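Local coordinates for putative uncharacterized protein TB39.8 (Mycobacterium tuberculosis, PDB 3PO8) that regulates cell growth and peptidoglycan synthesis by binding MviN, its FHA domain, modelled here, recognising phosphorylated MviN and PknB, at residues R45-R50 against I85-S90; A56-L61 against A72-W77. All coordinates share one frame; numbering follows the deposited sequence.

The two contacts illustrate how a beta sandwich is held in two directions, between sheets and within one. Contact 1 is buried and joins strand 47-51 of the mixed sheet to strand 84-87 of the antiparallel sheet; contact 2 pairs strand 56-60 with the outermost strand 76-78 of the mixed sheet. Their centres lie about 9 Å apart. Along the chain the order is 45-50, 56-61, 72-77, 85-90, so the strand pairing of contact 2 falls between the two halves of the sheet-to-sheet packing of contact 1. Strands 47-51 and 56-60 are neighbours in the mixed sheet, so the two contacts touch; both lie within the FHA domain, the phosphopeptide-recognition part of FhaA.

Contact 1. Residues R45-R50 against I85-S90; sequences RHLEIR and IRLGHS
H46, just ahead of strand 47-50, and L87 have CA atoms 8.1 Å apart; strands 47-50 and 85-87 run at 156°, nearly antiparallel, axes 11.0 Å apart at closest and no backbone bond between them. Side chains bridge the gap. L87 lies over one face of the H46 imidazole: its CB sits 4.0 Å from the H46 ring centroid in a CH-pi contact, while its CD1 overlies the same face nearer the rim, by CD2 and CG. With CG anti to the backbone N (chi1 -168°), the H46 ring extends toward the opposing strand, and L87 slides past it in the opposite direction. Both ring nitrogens are bonded, ND1 with S43 N and NE2 with G66 O, which fixes the ring's rotation and is consistent with a proton on NE2.

This is the interior of the FHA beta sandwich, and S43 to H46 fits the SxxH signature of the family. A classic beta bulge places both H46 and L47 opposite I27. From the bulge L47 CD2 touches two partners, I85 CG2 at 3.9 Å and L87 CD1 at 4.0 Å. Further along, the CD1 methyl of I49 meets the CD1 methyl of I85 at 4.2 Å, and V94 and L58 also pack on I85. Beyond L87 the chain reverses through a type II' turn, with G88 at positive phi and S90 N bonded to L87 O at 2.8 Å. On the other side of strand 47-50, R50 NH1 reaches E48 OE2 at 2.7 Å in a salt bridge, approaching from above the carboxylate plane.

Contact 2. Residues A56-L61 against A72-W77; sequences ALLADL and APVQEW
The carboxylate of E76 carries the CB methyl of A59 over one of its faces, with E76 OE2 3.7 Å from A59 CB, and its OE1 forms a salt bridge with R50 NH2 on strand 47-51, reaching across strand 56-60. The amide of Q75 is engaged at its NE2 end: NE2 donates to D60 O at 2.8 Å, meeting that oxygen in the carbonyl plane on a lone pair, although the oxygen itself stands 23° out of the Q75 amide plane. The indole of W77 turns away from strand 56-60, and its NE1 bonds to D83.

The backbones behind these side chains pair antiparallel. L58 and W77 form a hydrogen-bonded pair, with L58 N to W77 O at 2.8 Å and W77 N to L58 O at 2.9 Å; A59 and E76 follow as a non-hydrogen-bonded pair. One step further, D60 N donates to Q75 O at 2.9 Å. Beside it the Q75 side chain, bent at chi2 (52°), folds back so that its amide serves D60 O much as a backbone N-H might. The E76 CA also makes a CA-H...O contact with L58 O, at 3.1 Å.

L58 and W77 share one sheet face; L58 and V74 cross at about a right angle, L58 CD2 touching V74 CG2 at 3.8 Å. The D60 carboxylate points elsewhere, its OD2 bonded to both S63 and T67. The chemistry implies that the outermost strand of this sheet is tied on by backbone bonds, and just before that strand begins a side-chain amide supplies a further bond to D60 O.

Contact 1. Residues R45-R50 against I85-S90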
loop_
_atom_site.group_PDB
_atom_site.type_symbol
_atom_site.label_atom_id
_atom_site.label_comp_id
_atom_site.label_asym_id
_atom_site.label_seq_id
_atom_site.Cartn_x
_atom_site.Cartn_y
_atom_site.Cartn_z
ATOM N N ARG A 45 6.131 -10.663 -0.380
ATOM C CA ARG A 45 4.835 -10.189 -0.898
ATOM C C ARG A 45 3.976 -9.937 0.329
ATOM O O ARG A 45 3.496 -10.870 0.968
ATOM C CB ARG A 45 4.201 -11.243 -1.797
ATOM C CG ARG A 45 5.073 -11.579 -2.987
ATOM C CD ARG A 45 4.428 -12.664 -3.863
ATOM N NE ARG A 45 3.487 -12.062 -4.797
ATOM C CZ ARG A 45 2.714 -12.728 -5.655
ATOM N NH1 ARG A 45 2.737 -14.058 -5.718
ATOM N NH2 ARG A 45 1.907 -12.051 -6.459
ATOM N N HIS A 46 3.845 -8.673 0.713
ATOM C CA HIS A 46 3.308 -8.335 2.019
ATOM C C HIS A 46 1.835 -8.002 2.006
ATOM O O HIS A 46 1.070 -8.483 2.851
ATOM C CB HIS A 46 4.100 -7.188 2.623
ATOM C CG HIS A 46 3.825 -6.952 4.074
ATOM N ND1 HIS A 46 4.752 -7.239 5.049
ATOM C CD2 HIS A 46 2.766 -6.398 4.706
ATOM C CE1 HIS A 46 4.259 -6.906 6.227
ATOM N NE2 HIS A 46 3.051 -6.393 6.050
ATOM N N LEU A 47 1.437 -7.130 1.088
ATOM C CA LEU A 47 0.048 -6.812 0.925
ATOM C C LEU A 47 -0.215 -6.548 -0.529
ATOM O O LEU A 47 0.708 -6.294 -1.295
ATOM C CB LEU A 47 -0.389 -5.639 1.815
ATOM C CG LEU A 47 0.273 -4.294 1.550
ATOM C CD1 LEU A 47 -0.455 -3.517 0.443
ATOM C CD2 LEU A 47 0.301 -3.410 2.802
ATOM N N GLU A 48 -1.489 -6.640 -0.906
ATOM C CA GLU A 48 -1.936 -6.258 -2.219
ATOM C C GLU A 48 -2.942 -5.155 -2.104
ATOM O O GLU A 48 -3.702 -5.110 -1.158
ATOM C CB GLU A 48 -2.527 -7.462 -2.952
ATOM C CG GLU A 48 -3.914 -7.863 -2.623
ATOM C CD GLU A 48 -4.552 -8.800 -3.678
ATOM O OE1 GLU A 48 -4.152 -8.806 -4.885
ATOM O OE2 GLU A 48 -5.477 -9.517 -3.264
ATOM N N ILE A 49 -2.937 -4.251 -3.068
ATOM C CA ILE A 49 -3.999 -3.270 -3.203
ATOM C C ILE A 49 -4.621 -3.506 -4.561
ATOM O O ILE A 49 -3.936 -3.447 -5.582
ATOM C CB ILE A 49 -3.543 -1.827 -3.062
ATOM C CG1 ILE A 49 -2.955 -1.606 -1.664
ATOM C CG2 ILE A 49 -4.724 -0.891 -3.257
ATOM C CD1 ILE A 49 -2.203 -0.304 -1.429
ATOM N N ARG A 50 -5.916 -3.793 -4.554
ATOM C CA ARG A 50 -6.693 -4.043 -5.754
ATOM C C ARG A 50 -7.428 -2.781 -6.144
ATOM O O ARG A 50 -8.153 -2.243 -5.335
ATOM C CB ARG A 50 -7.647 -5.191 -5.495
ATOM C CG ARG A 50 -6.863 -6.470 -5.164
ATOM C CD ARG A 50 -7.696 -7.740 -5.173
ATOM N NE ARG A 50 -8.870 -7.640 -4.329
ATOM C CZ ARG A 50 -8.965 -8.078 -3.074
ATOM N NH1 ARG A 50 -7.944 -8.643 -2.461
ATOM N NH2 ARG A 50 -10.104 -7.926 -2.418
ATOM N N ILE A 85 -0.858 3.461 5.937
ATOM C CA ILE A 85 -0.558 2.021 6.019
ATOM C C ILE A 85 0.771 1.816 6.720
ATOM O O ILE A 85 1.739 2.463 6.370
ATOM C CB ILE A 85 -0.483 1.385 4.618
ATOM C CG1 ILE A 85 -1.760 1.663 3.825
ATOM C CG2 ILE A 85 -0.195 -0.122 4.763
ATOM C CD1 ILE A 85 -1.533 1.512 2.349
ATOM N N ARG A 86 0.835 0.925 7.700
ATOM C CA ARG A 86 2.098 0.596 8.341
ATOM C C ARG A 86 2.422 -0.863 8.186
ATOM O O ARG A 86 1.572 -1.726 8.365
ATOM C CB ARG A 86 2.089 0.983 9.802
ATOM C CG ARG A 86 2.105 2.471 9.966
ATOM C CD ARG A 86 2.016 2.905 11.418
ATOM N NE ARG A 86 2.073 4.364 11.502
ATOM C CZ ARG A 86 1.034 5.199 11.420
ATOM N NH1 ARG A 86 -0.211 4.754 11.289
ATOM N NH2 ARG A 86 1.248 6.520 11.489
ATOM N N LEU A 87 3.655 -1.106 7.799
ATOM C CA LEU A 87 4.143 -2.451 7.579
ATOM C C LEU A 87 5.616 -2.421 7.825
ATOM O O LEU A 87 6.305 -1.495 7.407
ATOM C CB LEU A 87 3.838 -2.918 6.152
ATOM C CG LEU A 87 4.475 -2.229 4.950
ATOM C CD1 LEU A 87 4.208 -3.060 3.688
ATOM C CD2 LEU A 87 3.987 -0.792 4.733
ATOM N N GLY A 88 6.116 -3.429 8.513
ATOM C CA GLY A 88 7.485 -3.392 8.974
ATOM C C GLY A 88 7.768 -2.118 9.737
ATOM O O GLY A 88 7.057 -1.772 10.678
ATOM N N HIS A 89 8.817 -1.422 9.312
ATOM C CA HIS A 89 9.228 -0.161 9.870
ATOM C C HIS A 89 8.789 0.987 8.970
ATOM O O HIS A 89 9.202 2.136 9.160
ATOM C CB HIS A 89 10.763 -0.151 10.012
ATOM C CG HIS A 89 11.328 -1.396 10.637
ATOM N ND1 HIS A 89 11.547 -1.513 11.992
ATOM C CD2 HIS A 89 11.704 -2.578 10.095
ATOM C CE1 HIS A 89 12.041 -2.710 12.256
ATOM N NE2 HIS A 89 12.144 -3.376 11.120
ATOM N N SER A 90 7.936 0.683 7.994
ATOM C CA SER A 90 7.577 1.622 6.954
ATOM C C SER A 90 6.170 2.190 7.148
ATOM O O SER A 90 5.284 1.533 7.718
ATOM C CB SER A 90 7.635 0.939 5.587
ATOM O OG SER A 90 8.937 0.483 5.268
#

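Contact 2. Residues A56-L61 against A72-W77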
loop_
_atom_site.group_PDB
_atom_site.type_symbol
_atom_site.label_atom_id
_atom_site.label_comp_id
_atom_site.label_asym_id
_atom_site.label_seq_id
_atom_site.Cartn_x
_atom_site.Cartn_y
_atom_site.Cartn_z
ATOM N N ALA A 56 -10.202 1.180 -3.873
ATOM C CA ALA A 56 -8.942 0.538 -3.577
ATOM C C ALA A 56 -9.130 -0.355 -2.379
ATOM O O ALA A 56 -9.409 0.126 -1.290
ATOM C CB ALA A 56 -7.878 1.593 -3.273
ATOM N N LEU A 57 -8.984 -1.658 -2.589
ATOM C CA LEU A 57 -9.104 -2.657 -1.534
ATOM C C LEU A 57 -7.736 -3.204 -1.183
ATOM O O LEU A 57 -7.041 -3.805 -2.021
ATOM C CB LEU A 57 -9.999 -3.799 -1.970
ATOM C CG LEU A 57 -11.411 -3.415 -2.332
ATOM C CD1 LEU A 57 -12.117 -4.672 -2.767
ATOM C CD2 LEU A 57 -12.127 -2.785 -1.159
ATOM N N LEU A 58 -7.344 -3.023 0.058
ATOM C CA LEU A 58 -6.092 -3.544 0.576
ATOM C C LEU A 58 -6.286 -4.912 1.215
ATOM O O LEU A 58 -7.242 -5.138 1.928
ATOM C CB LEU A 58 -5.508 -2.550 1.589
ATOM C CG LEU A 58 -4.208 -2.949 2.288
ATOM C CD1 LEU A 58 -3.375 -1.683 2.566
ATOM C CD2 LEU A 58 -4.464 -3.752 3.561
ATOM N N ALA A 59 -5.361 -5.829 1.010
ATOM C CA ALA A 59 -5.395 -7.138 1.647
ATOM C C ALA A 59 -4.002 -7.531 2.116
ATOM O O ALA A 59 -3.057 -7.542 1.320
ATOM C CB ALA A 59 -5.932 -8.179 0.686
ATOM N N ASP A 60 -3.850 -7.864 3.393
ATOM C CA ASP A 60 -2.627 -8.428 3.898
ATOM C C ASP A 60 -2.470 -9.813 3.308
ATOM O O ASP A 60 -3.426 -10.570 3.273
ATOM C CB ASP A 60 -2.683 -8.515 5.420
ATOM C CG ASP A 60 -1.405 -9.082 5.997
ATOM O OD1 ASP A 60 -1.340 -10.315 6.185
ATOM O OD2 ASP A 60 -0.450 -8.305 6.222
ATOM N N LEU A 61 -1.281 -10.139 2.829
ATOM C CA LEU A 61 -1.032 -11.427 2.163
ATOM C C LEU A 61 -0.390 -12.409 3.114
ATOM O O LEU A 61 0.692 -12.920 2.830
ATOM C CB LEU A 61 -0.149 -11.228 0.927
ATOM C CG LEU A 61 -0.747 -10.371 -0.181
ATOM C CD1 LEU A 61 0.238 -10.079 -1.281
ATOM C CD2 LEU A 61 -1.994 -11.068 -0.741
ATOM N N ALA A 72 -4.814 0.346 12.969
ATOM C CA ALA A 72 -5.761 -0.750 13.196
ATOM C C ALA A 72 -5.255 -1.978 12.457
ATOM O O ALA A 72 -4.889 -1.874 11.307
ATOM C CB ALA A 72 -7.115 -0.362 12.651
ATOM N N PRO A 73 -5.245 -3.151 13.099
ATOM C CA PRO A 73 -4.821 -4.339 12.373
ATOM C C PRO A 73 -5.835 -4.738 11.322
ATOM O O PRO A 73 -7.024 -4.737 11.607
ATOM C CB PRO A 73 -4.741 -5.399 13.460
ATOM C CG PRO A 73 -5.652 -4.913 14.533
ATOM C CD PRO A 73 -5.513 -3.450 14.514
ATOM N N VAL A 74 -5.361 -5.113 10.137
ATOM C CA VAL A 74 -6.232 -5.426 9.020
ATOM C C VAL A 74 -5.939 -6.770 8.371
ATOM O O VAL A 74 -4.805 -7.271 8.374
ATOM C CB VAL A 74 -6.206 -4.309 7.951
ATOM C CG1 VAL A 74 -6.596 -2.959 8.571
ATOM C CG2 VAL A 74 -4.870 -4.220 7.274
ATOM N N GLN A 75 -7.015 -7.370 7.867
ATOM C CA GLN A 75 -6.895 -8.401 6.843
ATOM C C GLN A 75 -7.199 -7.651 5.555
ATOM O O GLN A 75 -6.257 -7.212 4.883
ATOM C CB GLN A 75 -7.838 -9.577 7.097
ATOM C CG GLN A 75 -7.752 -10.642 6.051
ATOM C CD GLN A 75 -6.335 -11.112 5.799
ATOM O OE1 GLN A 75 -5.635 -11.519 6.730
ATOM N NE2 GLN A 75 -5.901 -11.057 4.538
ATOM N N GLU A 76 -8.474 -7.462 5.206
ATOM C CA GLU A 76 -8.850 -6.549 4.124
ATOM C C GLU A 76 -9.396 -5.220 4.620
ATOM O O GLU A 76 -9.973 -5.113 5.684
ATOM C CB GLU A 76 -9.817 -7.192 3.136
ATOM C CG GLU A 76 -9.254 -8.450 2.521
ATOM C CD GLU A 76 -9.704 -8.743 1.087
ATOM O OE1 GLU A 76 -10.509 -7.974 0.505
ATOM O OE2 GLU A 76 -9.223 -9.769 0.542
ATOM N N TRP A 77 -9.200 -4.181 3.835
ATOM C CA TRP A 77 -9.548 -2.815 4.222
ATOM C C TRP A 77 -9.848 -2.005 2.990
ATOM O O TRP A 77 -9.117 -2.106 2.017
ATOM C CB TRP A 77 -8.379 -2.205 4.977
ATOM C CG TRP A 77 -8.560 -0.799 5.423
ATOM C CD1 TRP A 77 -8.394 0.319 4.679
ATOM C CD2 TRP A 77 -8.959 -0.359 6.721
ATOM N NE1 TRP A 77 -8.650 1.437 5.428
ATOM C CE2 TRP A 77 -9.011 1.048 6.688
ATOM C CE3 TRP A 77 -9.278 -1.017 7.910
ATOM C CZ2 TRP A 77 -9.335 1.802 7.807
ATOM C CZ3 TRP A 77 -9.614 -0.262 9.008
ATOM C CH2 TRP A 77 -9.641 1.129 8.944
#